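Endonuclease III (Geobacillus stearothermophilus, PDB 1ORN) is a [4Fe-4S] DNA glycosylase of the HhH-GPD superfamily that excises damaged bases in base excision repair, passing through a covalent intermediate with the DNA. Local coordinates at residues Ala18-Asp23 against Ile185-Tyr190. Numbering follows the deposited sequence.
Sequences AKMFPD and IFFGRY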
ATOM      1  N   ALA C  18     -15.833  -5.140  -5.832  1.00 40.53           N
ATOM      2  CA  ALA C  18     -16.287  -5.587  -4.523  1.00 42.21           C
ATOM      3  C   ALA C  18     -16.898  -6.980  -4.630  1.00 42.67           C
ATOM      4  O   ALA C  18     -16.746  -7.802  -3.729  1.00 43.69           O
ATOM      5  CB  ALA C  18     -17.311  -4.605  -3.957  1.00 42.15           C
ATOM      6  N   LYS C  19     -17.587  -7.241  -5.737  1.00 43.10           N
ATOM      7  CA  LYS C  19     -18.217  -8.539  -5.961  1.00 43.92           C
ATOM      8  C   LYS C  19     -17.179  -9.603  -6.295  1.00 43.94           C
ATOM      9  O   LYS C  19     -17.363 -10.781  -5.985  1.00 44.26           O
ATOM     10  CB  LYS C  19     -19.240  -8.453  -7.103  1.00 44.54           C
ATOM     11  CG  LYS C  19     -20.451  -7.591  -6.793  1.00 46.00           C
ATOM     12  CD  LYS C  19     -21.461  -7.623  -7.935  1.00 47.04           C
ATOM     13  N   MET C  20     -16.087  -9.183  -6.923  1.00 43.63           N
ATOM     14  CA  MET C  20     -15.027 -10.102  -7.310  1.00 43.40           C
ATOM     15  C   MET C  20     -14.104 -10.429  -6.138  1.00 42.71           C
ATOM     16  O   MET C  20     -13.628 -11.558  -6.006  1.00 42.38           O
ATOM     17  CB  MET C  20     -14.215  -9.499  -8.455  1.00 45.51           C
ATOM     18  CG  MET C  20     -13.256 -10.468  -9.117  1.00 48.29           C
ATOM     19  SD  MET C  20     -12.356  -9.736 -10.499  1.00 54.70           S
ATOM     20  CE  MET C  20     -13.672  -8.844 -11.314  1.00 47.67           C
ATOM     21  N   PHE C  21     -13.855  -9.437  -5.291  1.00 41.39           N
ATOM     22  CA  PHE C  21     -12.981  -9.614  -4.136  1.00 40.73           C
ATOM     23  C   PHE C  21     -13.649  -9.101  -2.865  1.00 40.30           C
ATOM     24  O   PHE C  21     -13.237  -8.095  -2.289  1.00 39.59           O
ATOM     25  CB  PHE C  21     -11.661  -8.884  -4.379  1.00 39.98           C
ATOM     26  CG  PHE C  21     -10.905  -9.401  -5.568  1.00 39.47           C
ATOM     27  CD1 PHE C  21     -10.303 -10.654  -5.531  1.00 39.54           C
ATOM     28  CD2 PHE C  21     -10.829  -8.658  -6.741  1.00 39.10           C
ATOM     29  CE1 PHE C  21      -9.639 -11.160  -6.647  1.00 40.88           C
ATOM     30  CE2 PHE C  21     -10.166  -9.157  -7.861  1.00 40.28           C
ATOM     31  CZ  PHE C  21      -9.572 -10.408  -7.815  1.00 41.40           C
ATOM     32  N   PRO C  22     -14.701  -9.796  -2.409  1.00 41.34           N
ATOM     33  CA  PRO C  22     -15.430  -9.404  -1.202  1.00 41.72           C
ATOM     34  C   PRO C  22     -14.609  -9.521   0.082  1.00 42.35           C
ATOM     35  O   PRO C  22     -14.937  -8.891   1.087  1.00 45.12           O
ATOM     36  CB  PRO C  22     -16.634 -10.345  -1.210  1.00 41.99           C
ATOM     37  CG  PRO C  22     -16.074 -11.587  -1.841  1.00 40.92           C
ATOM     38  CD  PRO C  22     -15.273 -11.025  -2.994  1.00 41.00           C
ATOM     39  N   ASP C  23     -13.546 -10.318   0.044  1.00 41.71           N
ATOM     40  CA  ASP C  23     -12.721 -10.496   1.229  1.00 42.30           C
ATOM     41  C   ASP C  23     -11.363  -9.816   1.177  1.00 41.11           C
ATOM     42  O   ASP C  23     -10.457 -10.186   1.922  1.00 41.59           O
ATOM     43  N   ILE C 185      -6.563  -2.999  -4.795  1.00 29.81           N
ATOM     44  CA  ILE C 185      -5.265  -3.658  -4.757  1.00 29.76           C
ATOM     45  C   ILE C 185      -5.403  -5.122  -5.164  1.00 29.11           C
ATOM     46  O   ILE C 185      -4.586  -5.643  -5.916  1.00 31.34           O
ATOM     47  CB  ILE C 185      -4.629  -3.576  -3.354  1.00 31.40           C
ATOM     48  CG1 ILE C 185      -4.157  -2.141  -3.095  1.00 33.45           C
ATOM     49  CG2 ILE C 185      -3.455  -4.546  -3.251  1.00 31.10           C
ATOM     50  CD1 ILE C 185      -3.466  -1.955  -1.772  1.00 37.59           C
ATOM     51  N   PHE C 186      -6.435  -5.782  -4.661  1.00 31.11           N
ATOM     52  CA  PHE C 186      -6.658  -7.177  -5.013  1.00 30.81           C
ATOM     53  C   PHE C 186      -6.985  -7.295  -6.497  1.00 30.02           C
ATOM     54  O   PHE C 186      -6.497  -8.192  -7.176  1.00 30.82           O
ATOM     55  CB  PHE C 186      -7.797  -7.761  -4.176  1.00 32.26           C
ATOM     56  CG  PHE C 186      -7.331  -8.469  -2.928  1.00 34.01           C
ATOM     57  CD1 PHE C 186      -6.518  -7.822  -2.000  1.00 32.71           C
ATOM     58  CD2 PHE C 186      -7.713  -9.788  -2.678  1.00 34.11           C
ATOM     59  CE1 PHE C 186      -6.091  -8.476  -0.843  1.00 33.60           C
ATOM     60  CE2 PHE C 186      -7.293 -10.450  -1.525  1.00 34.98           C
ATOM     61  CZ  PHE C 186      -6.482  -9.795  -0.607  1.00 34.63           C
ATOM     62  N   PHE C 187      -7.807  -6.379  -6.995  1.00 29.93           N
ATOM     63  CA  PHE C 187      -8.191  -6.397  -8.403  1.00 30.93           C
ATOM     64  C   PHE C 187      -6.939  -6.329  -9.272  1.00 30.11           C
ATOM     65  O   PHE C 187      -6.791  -7.084 -10.224  1.00 31.63           O
ATOM     66  CB  PHE C 187      -9.117  -5.213  -8.706  1.00 31.07           C
ATOM     67  CG  PHE C 187      -9.672  -5.211 -10.102  1.00 33.00           C
ATOM     68  CD1 PHE C 187     -10.708  -6.070 -10.456  1.00 33.41           C
ATOM     69  CD2 PHE C 187      -9.159  -4.348 -11.068  1.00 32.64           C
ATOM     70  CE1 PHE C 187     -11.226  -6.068 -11.753  1.00 35.10           C
ATOM     71  CE2 PHE C 187      -9.668  -4.339 -12.365  1.00 33.82           C
ATOM     72  CZ  PHE C 187     -10.705  -5.203 -12.707  1.00 33.74           C
ATOM     73  N   GLY C 188      -6.025  -5.424  -8.932  1.00 29.99           N
ATOM     74  CA  GLY C 188      -4.803  -5.301  -9.710  1.00 29.05           C
ATOM     75  C   GLY C 188      -3.811  -6.429  -9.470  1.00 29.76           C
ATOM     76  O   GLY C 188      -3.135  -6.886 -10.395  1.00 30.33           O
ATOM     77  N   ARG C 189      -3.720  -6.891  -8.228  1.00 30.01           N
ATOM     78  CA  ARG C 189      -2.769  -7.949  -7.896  1.00 30.69           C
ATOM     79  C   ARG C 189      -3.136  -9.302  -8.494  1.00 31.57           C
ATOM     80  O   ARG C 189      -2.279 -10.011  -9.026  1.00 33.01           O
ATOM     81  CB  ARG C 189      -2.654  -8.090  -6.373  1.00 32.00           C
ATOM     82  CG  ARG C 189      -1.668  -9.162  -5.906  1.00 33.72           C
ATOM     83  CD  ARG C 189      -1.505  -9.120  -4.389  1.00 35.23           C
ATOM     84  NE  ARG C 189      -0.857  -7.882  -3.963  1.00 34.13           N
ATOM     85  CZ  ARG C 189      -1.085  -7.271  -2.806  1.00 33.16           C
ATOM     86  NH1 ARG C 189      -1.952  -7.775  -1.941  1.00 32.83           N
ATOM     87  NH2 ARG C 189      -0.443  -6.149  -2.512  1.00 29.80           N
ATOM     88  N   TYR C 190      -4.418  -9.633  -8.436  1.00 32.83           N
ATOM     89  CA  TYR C 190      -4.891 -10.929  -8.908  1.00 34.17           C
ATOM     90  C   TYR C 190      -5.671 -10.982 -10.216  1.00 35.64           C
ATOM     91  O   TYR C 190      -5.884 -12.067 -10.757  1.00 36.27           O
ATOM     92  CB  TYR C 190      -5.735 -11.561  -7.810  1.00 32.12           C
ATOM     93  CG  TYR C 190      -4.978 -11.749  -6.521  1.00 33.59           C
ATOM     94  CD1 TYR C 190      -3.948 -12.686  -6.426  1.00 34.19           C
ATOM     95  CD2 TYR C 190      -5.277 -10.978  -5.399  1.00 32.04           C
ATOM     96  CE1 TYR C 190      -3.230 -12.850  -5.240  1.00 34.13           C
ATOM     97  CE2 TYR C 190      -4.564 -11.131  -4.209  1.00 33.37           C
ATOM     98  CZ  TYR C 190      -3.542 -12.068  -4.138  1.00 34.53           C
ATOM     99  OH  TYR C 190      -2.822 -12.213  -2.969  1.00 36.75           O
TER
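The ring of Phe21 lies against one side of the helix carrying Phe186, Phe187 and Tyr190, in a mainly apolar contact with side chains and helix backbone. Phe186 CB sits over one face as a CH-pi donor, 4.1 Å from the centroid of the Phe21 ring and 23° off its normal. On the opposite face lies CG of the preceding Met20, so the ring is sandwiched between its own neighbour and the helix. The far end of the ring reaches the helix itself: Phe21 CE2 is 3.4 Å from the backbone CA of Phe187, and Phe21 CZ lies 4.0 Å from the side-chain CB of Tyr190. Phe21 CD1 in turn meets the edge of the Phe186 ring, 3.9 Å from Phe186 CD2. Phe186 is itself covered on one face by Tyr190 CE2.

Met20 makes the second, smaller part of the contact. Its chain leaves with chi1 at -169°, extends through chi2 and bends at chi3, which carries the thioether to the Phe187 ring. There Met20 CE lies in the ring plane, 3.7 Å from Phe187 CE1, and Met20 SD approaches obliquely, 5.1 Å from the centroid of the Phe187 ring, a Met-aromatic contact.

Phe187 also touches the iron-sulfur cluster, which places Met20 in the second shell of that pocket. Tyr190 OH hydrogen-bonds to Glu27 OE2, and Arg189 NH1 forms a salt bridge with the same oxygen. The contact joins the end of helix 7-20 to the end of helix 177-191 that leads into the cluster's cysteine-bearing loop, starting at Cys192, as in endonuclease III iron-sulfur domains; Val148 of helix 143-152 also packs against Phe187.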